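Local coordinates for protein endoglucanase (Mytilus edulis, PDB 1WC2) that hydrolyses internal beta-1,4-glucosidic linkages of cellulose and related beta-glucans, is active on soluble carboxymethylcellulose, and also shows expansin activity, at residues 1-13 against 78-91. Numbering follows the deposited sequence. Where two conformers were deposited one is given.
Sequences NQKCSGNPRRYNG and TGGYVPGQGGPVRE. With ACT (acetate ion), chain B.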
ATOM      1  N   ASN A   1      -3.070  16.602 -10.467  1.00  9.56           N
ATOM      2  CA  ASN A   1      -2.573  16.320 -11.835  1.00  8.98           C
ATOM      3  C   ASN A   1      -1.662  15.089 -11.850  1.00  8.23           C
ATOM      4  O   ASN A   1      -0.797  14.952 -10.976  1.00  8.37           O
ATOM      5  CB  ASN A   1      -1.802  17.536 -12.369  1.00 10.21           C
ATOM      6  CG  ASN A   1      -0.643  17.948 -11.448  1.00 11.77           C
ATOM      7  OD1 ASN A   1      -0.827  18.111 -10.241  1.00 14.84           O
ATOM      8  ND2 ASN A   1       0.555  18.099 -12.017  1.00 14.75           N
ATOM      9  N   GLN A   2      -1.843  14.216 -12.840  1.00  7.81           N
ATOM     10  CA  GLN A   2      -0.984  13.047 -13.002  1.00  8.12           C
ATOM     11  C   GLN A   2       0.317  13.455 -13.696  1.00  8.59           C
ATOM     12  O   GLN A   2       0.305  13.912 -14.842  1.00 10.19           O
ATOM     13  CB  GLN A   2      -1.697  11.958 -13.810  1.00  7.81           C
ATOM     14  CG  GLN A   2      -2.942  11.403 -13.129  1.00  8.23           C
ATOM     15  CD  GLN A   2      -3.583  10.303 -13.956  1.00  8.64           C
ATOM     16  OE1 GLN A   2      -4.386  10.565 -14.851  1.00 11.07           O
ATOM     17  NE2 GLN A   2      -3.203   9.074 -13.683  1.00  8.67           N
ATOM     18  N   LYS A   3       1.435  13.294 -12.998  1.00  7.92           N
ATOM     19  CA  LYS A   3       2.757  13.557 -13.574  1.00  8.41           C
ATOM     20  C   LYS A   3       3.372  12.312 -14.217  1.00  8.19           C
ATOM     21  O   LYS A   3       4.283  12.434 -15.041  1.00  9.40           O
ATOM     22  CB  LYS A   3       3.699  14.128 -12.519  1.00  8.56           C
ATOM     23  CG  LYS A   3       3.237  15.485 -11.972  1.00  9.57           C
ATOM     24  CD  LYS A   3       4.124  16.026 -10.852  1.00 10.60           C
ATOM     25  CE  LYS A   3       5.487  16.487 -11.357  1.00 11.92           C
ATOM     26  NZ  LYS A   3       6.312  17.044 -10.246  1.00 12.37           N
ATOM     27  N   CYS A   4       2.903  11.123 -13.835  1.00  7.78           N
ATOM     28  CA  CYS A   4       3.305   9.884 -14.494  1.00  7.47           C
ATOM     29  C   CYS A   4       2.582   9.762 -15.833  1.00  8.33           C
ATOM     30  O   CYS A   4       1.455  10.254 -15.974  1.00  9.85           O
ATOM     31  CB  CYS A   4       2.968   8.682 -13.620  1.00  7.62           C
ATOM     32  SG  CYS A   4       3.705   8.717 -11.967  1.00  6.99           S
ATOM     33  N   SER A   5       3.226   9.106 -16.797  1.00  8.48           N
ATOM     34  CA  SER A   5       2.681   8.968 -18.152  1.00  9.86           C
ATOM     35  C   SER A   5       3.037   7.609 -18.729  1.00  9.98           C
ATOM     36  O   SER A   5       3.932   6.919 -18.241  1.00  9.98           O
ATOM     37  CB  SER A   5       3.195  10.079 -19.072  1.00 11.40           C
ATOM     38  OG  SER A   5       4.586  10.036 -19.194  1.00 13.72           O
ATOM     39  N   GLY A   6       2.337   7.251 -19.794  1.00 11.24           N
ATOM     40  CA  GLY A   6       2.519   5.978 -20.458  1.00 11.77           C
ATOM     41  C   GLY A   6       1.628   4.887 -19.889  1.00 11.86           C
ATOM     42  O   GLY A   6       0.852   5.108 -18.956  1.00 11.74           O
ATOM     43  N   ASN A   7       1.743   3.701 -20.473  1.00 12.44           N
ATOM     44  CA  ASN A   7       0.952   2.543 -20.083  1.00 13.12           C
ATOM     45  C   ASN A   7       1.896   1.370 -19.809  1.00 12.23           C
ATOM     46  O   ASN A   7       2.534   0.860 -20.753  1.00 14.10           O
ATOM     47  CB  ASN A   7      -0.028   2.176 -21.201  1.00 14.32           C
ATOM     48  CG  ASN A   7      -0.826   0.926 -20.892  1.00 17.43           C
ATOM     49  OD1 ASN A   7      -1.045   0.582 -19.729  1.00 19.40           O
ATOM     50  ND2 ASN A   7      -1.280   0.246 -21.940  1.00 19.77           N
ATOM     51  N   PRO A   8       2.043   0.932 -18.557  1.00 10.55           N
ATOM     52  CA  PRO A   8       1.518   1.568 -17.341  1.00  9.43           C
ATOM     53  C   PRO A   8       2.234   2.892 -17.064  1.00  8.31           C
ATOM     54  O   PRO A   8       3.272   3.199 -17.671  1.00  8.33           O
ATOM     55  CB  PRO A   8       1.815   0.538 -16.242  1.00 10.26           C
ATOM     56  CG  PRO A   8       2.569  -0.548 -16.849  1.00 12.08           C
ATOM     57  CD  PRO A   8       2.824  -0.273 -18.268  1.00 11.05           C
ATOM     58  N   ARG A   9       1.699   3.637 -16.104  1.00  7.44           N
ATOM     59  CA  ARG A   9       2.193   4.954 -15.764  1.00  7.95           C
ATOM     60  C   ARG A   9       3.600   4.877 -15.160  1.00  7.13           C
ATOM     61  O   ARG A   9       3.846   4.099 -14.238  1.00  7.71           O
ATOM     62  CB  ARG A   9       1.245   5.620 -14.751  1.00  9.25           C
ATOM     63  CG  ARG A   9      -0.149   5.918 -15.238  1.00 11.14           C
ATOM     64  CD  ARG A   9      -0.311   7.321 -15.780  1.00 12.86           C
ATOM     65  NE  ARG A   9      -1.619   7.550 -16.399  1.00 11.99           N
ATOM     66  CZ  ARG A   9      -1.987   8.681 -16.986  1.00 11.10           C
ATOM     67  NH1 ARG A   9      -1.160   9.715 -17.023  1.00 10.45           N
ATOM     68  NH2 ARG A   9      -3.191   8.783 -17.539  1.00 13.31           N
ATOM     69  N   ARG A  10       4.507   5.705 -15.679  1.00  6.81           N
ATOM     70  CA  ARG A  10       5.901   5.778 -15.226  1.00  7.03           C
ATOM     71  C   ARG A  10       6.325   7.241 -15.106  1.00  6.72           C
ATOM     72  O   ARG A  10       5.743   8.128 -15.731  1.00  7.61           O
ATOM     73  CB  ARG A  10       6.826   5.027 -16.200  1.00  7.31           C
ATOM     74  CG  ARG A  10       6.574   3.514 -16.249  1.00  8.32           C
ATOM     75  CD  ARG A  10       7.326   2.806 -17.351  1.00  9.95           C
ATOM     76  NE  ARG A  10       8.776   2.875 -17.204  1.00 10.83           N
ATOM     77  CZ  ARG A  10       9.492   2.088 -16.417  1.00 11.67           C
ATOM     78  NH1 ARG A  10       8.912   1.189 -15.638  1.00 12.66           N
ATOM     79  NH2 ARG A  10      10.810   2.220 -16.388  1.00 13.60           N
ATOM     80  N   TYR A  11       7.355   7.481 -14.308  1.00  6.97           N
ATOM     81  CA  TYR A  11       7.885   8.828 -14.052  1.00  7.38           C
ATOM     82  C   TYR A  11       9.408   8.758 -14.051  1.00  7.50           C
ATOM     83  O   TYR A  11       9.988   8.129 -13.167  1.00  7.68           O
ATOM     84  CB  TYR A  11       7.369   9.333 -12.705  1.00  7.61           C
ATOM     85  CG  TYR A  11       7.732  10.763 -12.336  1.00  7.66           C
ATOM     86  CD1 TYR A  11       7.284  11.841 -13.091  1.00  8.93           C
ATOM     87  CD2 TYR A  11       8.467  11.038 -11.192  1.00  8.52           C
ATOM     88  CE1 TYR A  11       7.586  13.153 -12.729  1.00  9.77           C
ATOM     89  CE2 TYR A  11       8.778  12.343 -10.822  1.00  8.75           C
ATOM     90  CZ  TYR A  11       8.327  13.403 -11.595  1.00  9.50           C
ATOM     91  OH  TYR A  11       8.611  14.714 -11.225  1.00 11.23           O
ATOM     92  N   ASN A  12      10.041   9.363 -15.061  1.00  7.62           N
ATOM     93  CA  ASN A  12      11.503   9.402 -15.175  1.00  8.16           C
ATOM     94  C   ASN A  12      12.144   8.025 -14.962  1.00  8.17           C
ATOM     95  O   ASN A  12      13.143   7.891 -14.276  1.00  9.30           O
ATOM     96  CB  ASN A  12      12.093  10.448 -14.215  1.00  9.25           C
ATOM     97  CG  ASN A  12      11.620  11.861 -14.520  1.00 10.02           C
ATOM     98  OD1 ASN A  12      11.243  12.615 -13.609  1.00 12.96           O
ATOM     99  ND2 ASN A  12      11.647  12.240 -15.780  1.00 11.36           N
ATOM    100  N   GLY A  13      11.570   7.004 -15.581  1.00  8.23           N
ATOM    101  CA  GLY A  13      12.167   5.681 -15.589  1.00  8.66           C
ATOM    102  C   GLY A  13      11.850   4.814 -14.376  1.00  8.31           C
ATOM    103  O   GLY A  13      12.476   3.763 -14.190  1.00  9.52           O
ATOM    104  N   THR A  78       5.538  12.054  -6.319  1.00  7.02           N
ATOM    105  CA  THR A  78       5.913  12.738  -7.554  1.00  7.48           C
ATOM    106  C   THR A  78       5.594  14.232  -7.507  1.00  8.33           C
ATOM    107  O   THR A  78       6.132  14.998  -8.308  1.00  9.29           O
ATOM    108  CB  THR A  78       5.172  12.166  -8.764  1.00  7.30           C
ATOM    109  OG1 THR A  78       3.765  12.409  -8.598  1.00  7.54           O
ATOM    110  CG2 THR A  78       5.382  10.648  -8.916  1.00  7.16           C
ATOM    111  N   GLY A  79       4.709  14.628  -6.592  1.00  8.35           N
ATOM    112  CA  GLY A  79       4.103  15.947  -6.588  1.00  9.39           C
ATOM    113  C   GLY A  79       2.690  15.956  -7.169  1.00  9.19           C
ATOM    114  O   GLY A  79       1.958  16.937  -6.989  1.00 11.61           O
ATOM    115  N   GLY A  80       2.306  14.894  -7.883  1.00  8.46           N
ATOM    116  CA  GLY A  80       0.994  14.797  -8.511  1.00  8.04           C
ATOM    117  C   GLY A  80      -0.038  14.036  -7.694  1.00  7.54           C
ATOM    118  O   GLY A  80       0.216  13.600  -6.574  1.00  7.55           O
ATOM    119  N   TYR A  81      -1.213  13.886  -8.293  1.00  7.23           N
ATOM    120  CA  TYR A  81      -2.368  13.239  -7.686  1.00  7.13           C
ATOM    121  C   TYR A  81      -3.420  13.072  -8.792  1.00  6.71           C
ATOM    122  O   TYR A  81      -3.377  13.766  -9.806  1.00  7.48           O
ATOM    123  CB  TYR A  81      -2.911  14.067  -6.503  1.00  7.29           C
ATOM    124  CG  TYR A  81      -3.361  15.468  -6.875  1.00  8.28           C
ATOM    125  CD1 TYR A  81      -4.693  15.730  -7.207  1.00  9.58           C
ATOM    126  CD2 TYR A  81      -2.461  16.533  -6.909  1.00  9.38           C
ATOM    127  CE1 TYR A  81      -5.119  17.014  -7.556  1.00 11.18           C
ATOM    128  CE2 TYR A  81      -2.886  17.831  -7.263  1.00 11.04           C
ATOM    129  CZ  TYR A  81      -4.211  18.052  -7.576  1.00 11.60           C
ATOM    130  OH  TYR A  81      -4.644  19.317  -7.914  1.00 14.25           O
ATOM    131  N   VAL A  82      -4.360  12.154  -8.610  1.00  6.33           N
ATOM    132  CA  VAL A  82      -5.442  11.974  -9.571  1.00  6.72           C
ATOM    133  C   VAL A  82      -6.464  13.096  -9.378  1.00  6.58           C
ATOM    134  O   VAL A  82      -6.956  13.268  -8.259  1.00  6.71           O
ATOM    135  CB  VAL A  82      -6.099  10.599  -9.402  1.00  6.95           C
ATOM    136  CG1 VAL A  82      -7.361  10.501 -10.260  1.00  7.51           C
ATOM    137  CG2 VAL A  82      -5.105   9.496  -9.758  1.00  7.39           C
ATOM    138  N   PRO A  83      -6.779  13.882 -10.425  1.00  7.07           N
ATOM    139  CA  PRO A  83      -7.743  14.983 -10.274  1.00  7.24           C
ATOM    140  C   PRO A  83      -9.062  14.532  -9.638  1.00  7.28           C
ATOM    141  O   PRO A  83      -9.648  13.513 -10.024  1.00  7.56           O
ATOM    142  CB  PRO A  83      -7.942  15.474 -11.713  1.00  8.01           C
ATOM    143  CG  PRO A  83      -6.670  15.163 -12.386  1.00  8.34           C
ATOM    144  CD  PRO A  83      -6.239  13.841 -11.800  1.00  7.51           C
ATOM    145  N   GLY A  84      -9.498  15.286  -8.631  1.00  7.32           N
ATOM    146  CA  GLY A  84     -10.725  15.017  -7.908  1.00  7.85           C
ATOM    147  C   GLY A  84     -10.674  13.833  -6.953  1.00  7.75           C
ATOM    148  O   GLY A  84     -11.692  13.486  -6.352  1.00  9.61           O
ATOM    149  N   GLN A  85      -9.500  13.203  -6.807  1.00  7.24           N
ATOM    150  CA  GLN A  85      -9.308  12.012  -5.978  0.65  7.30           C
ATOM    151  C   GLN A  85      -8.025  12.120  -5.137  1.00  7.57           C
ATOM    152  O   GLN A  85      -7.409  11.104  -4.800  1.00  8.67           O
ATOM    153  CB  GLN A  85      -9.222  10.755  -6.859  0.65  7.79           C
ATOM    154  CG  GLN A  85     -10.507  10.389  -7.578  0.65  9.69           C
ATOM    155  CD  GLN A  85     -11.505   9.600  -6.758  0.65 11.92           C
ATOM    156  OE1 GLN A  85     -11.408   9.504  -5.541  0.65 11.89           O
ATOM    157  NE2 GLN A  85     -12.452   8.978  -7.450  0.65 14.37           N
ATOM    158  N   GLY A  86      -7.620  13.340  -4.815  1.00  7.96           N
ATOM    159  CA  GLY A  86      -6.405  13.607  -4.064  1.00  8.28           C
ATOM    160  C   GLY A  86      -6.113  15.093  -4.122  1.00  8.87           C
ATOM    161  O   GLY A  86      -6.956  15.883  -4.555  1.00 10.11           O
ATOM    162  N   GLY A  87      -4.922  15.484  -3.686  1.00  9.21           N
ATOM    163  CA  GLY A  87      -4.538  16.886  -3.697  1.00 10.35           C
ATOM    164  C   GLY A  87      -3.042  17.097  -3.694  1.00 11.01           C
ATOM    165  O   GLY A  87      -2.270  16.132  -3.635  1.00 10.81           O
ATOM    166  N   PRO A  88      -2.637  18.370  -3.778  1.00 12.30           N
ATOM    167  CA  PRO A  88      -1.217  18.733  -3.896  1.00 12.56           C
ATOM    168  C   PRO A  88      -0.346  18.281  -2.723  1.00 12.19           C
ATOM    169  O   PRO A  88      -0.802  18.235  -1.580  1.00 11.69           O
ATOM    170  CB  PRO A  88      -1.243  20.273  -3.992  1.00 13.58           C
ATOM    171  CG  PRO A  88      -2.610  20.679  -4.240  1.00 14.39           C
ATOM    172  CD  PRO A  88      -3.511  19.558  -3.842  1.00 12.94           C
ATOM    173  N   VAL A  89       0.909  17.958  -3.033  1.00 12.14           N
ATOM    174  CA  VAL A  89       1.916  17.587  -2.046  1.00 12.13           C
ATOM    175  C   VAL A  89       3.317  17.940  -2.564  1.00 11.72           C
ATOM    176  O   VAL A  89       3.545  17.961  -3.770  1.00 11.98           O
ATOM    177  CB  VAL A  89       1.825  16.071  -1.734  1.00 12.27           C
ATOM    178  CG1 VAL A  89       2.198  15.240  -2.953  1.00 12.97           C
ATOM    179  CG2 VAL A  89       2.678  15.696  -0.536  1.00 13.29           C
ATOM    180  N   ARG A  90       4.255  18.204  -1.659  1.00 11.92           N
ATOM    181  CA  ARG A  90       5.649  18.406  -2.055  1.00 12.58           C
ATOM    182  C   ARG A  90       6.192  17.145  -2.732  1.00 11.89           C
ATOM    183  O   ARG A  90       5.907  16.047  -2.277  1.00 11.35           O
ATOM    184  CB  ARG A  90       6.519  18.755  -0.846  1.00 13.92           C
ATOM    185  CG  ARG A  90       7.938  19.134  -1.236  1.00 18.16           C
ATOM    186  CD  ARG A  90       8.555  20.209  -0.379  1.00 22.26           C
ATOM    187  NE  ARG A  90       8.815  19.675   0.949  1.00 24.57           N
ATOM    188  CZ  ARG A  90       8.165  20.009   2.060  1.00 26.38           C
ATOM    189  NH1 ARG A  90       7.188  20.918   2.057  1.00 27.29           N
ATOM    190  NH2 ARG A  90       8.510  19.424   3.198  1.00 26.92           N
ATOM    191  N   GLU A  91       6.956  17.314  -3.812  1.00 11.03           N
ATOM    192  CA  GLU A  91       7.622  16.200  -4.489  1.00 10.53           C
ATOM    193  C   GLU A  91       8.796  15.734  -3.648  1.00 10.23           C
ATOM    194  O   GLU A  91       9.489  16.552  -3.032  1.00 11.68           O
ATOM    195  CB  GLU A  91       8.124  16.606  -5.885  1.00 10.55           C
ATOM    196  CG  GLU A  91       8.903  15.499  -6.592  1.00 10.91           C
ATOM    197  CD  GLU A  91       9.184  15.729  -8.063  1.00 11.79           C
ATOM    198  OE1 GLU A  91       8.955  16.844  -8.573  1.00 12.06           O
ATOM    199  OE2 GLU A  91       9.642  14.752  -8.709  1.00 12.75           O
TER
HETATM  200  C   ACT B1181      11.061   4.518 -19.423  1.00 14.62           C
HETATM  201  O   ACT B1181       9.837   4.697 -19.219  1.00 14.97           O
HETATM  202  OXT ACT B1181      11.747   3.995 -18.522  1.00 14.55           O
HETATM  203  CH3 ACT B1181      11.707   4.905 -20.723  1.00 15.46           C
HETATM  204  O   HOH W   1      -5.024  18.432 -11.145  1.00 14.66           O
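Asn1 and Tyr81 exchange a pair of backbone hydrogen bonds: Tyr81 N gives to Asn1 O (2.9 Å, 159° at the hydrogen), well above the carbonyl plane, and the amino-terminal Asn1 N gives back to Tyr81 O. The same terminal nitrogen lies over the centre of the Tyr81 ring, 3.3 Å above its plane, consistent with a cation-pi contribution, while Gly87 CA covers the other face; a water takes a further bond from Asn1 N. The Asn1 amide stands nearly perpendicular to this ring, OD1 approaching CE2. Lys3 then runs beside Gly79 and Gly80, and a bend at chi3 (71°) carries NZ to Thr78 O (2.8 Å) and, more weakly, to Glu91 OE1 in a salt bridge. Glu91, extended from its backbone, spends its second oxygen on Tyr11: OH donates to OE2 (2.7 Å), which is met on its syn side but well out of the carboxylate plane, and which itself lies at the ring edge. Thr78 CG2 sits over one face of Tyr11 in a CH-pi contact, 4.3 Å from the centroid, and Asn12 OD1 lies over the opposite face. A phenylalanine in place of Tyr11 would keep the ring under Thr78 but would probably leave Glu91 OE2 without its hydroxyl donor and the carboxylate freer to turn. Thr78 OG1, turned between its backbone N and carbonyl carbon (chi1 64°), accepts from Gly80 N in an ST turn and also bonds Glu149 of strand 148-155; Glu149 further receives the backbone N-H groups of Lys3 and Cys4. The N-terminal tail is thus fastened beside the double-psi barrel at both ends of the contact, by the paired backbone bonds of Asn1 and Tyr81, with the probably charged terminal amine over the Tyr81 ring, and by the Lys3–Glu91–Tyr11 cluster, where the lysine and hydroxyl would favour an ionised carboxylate.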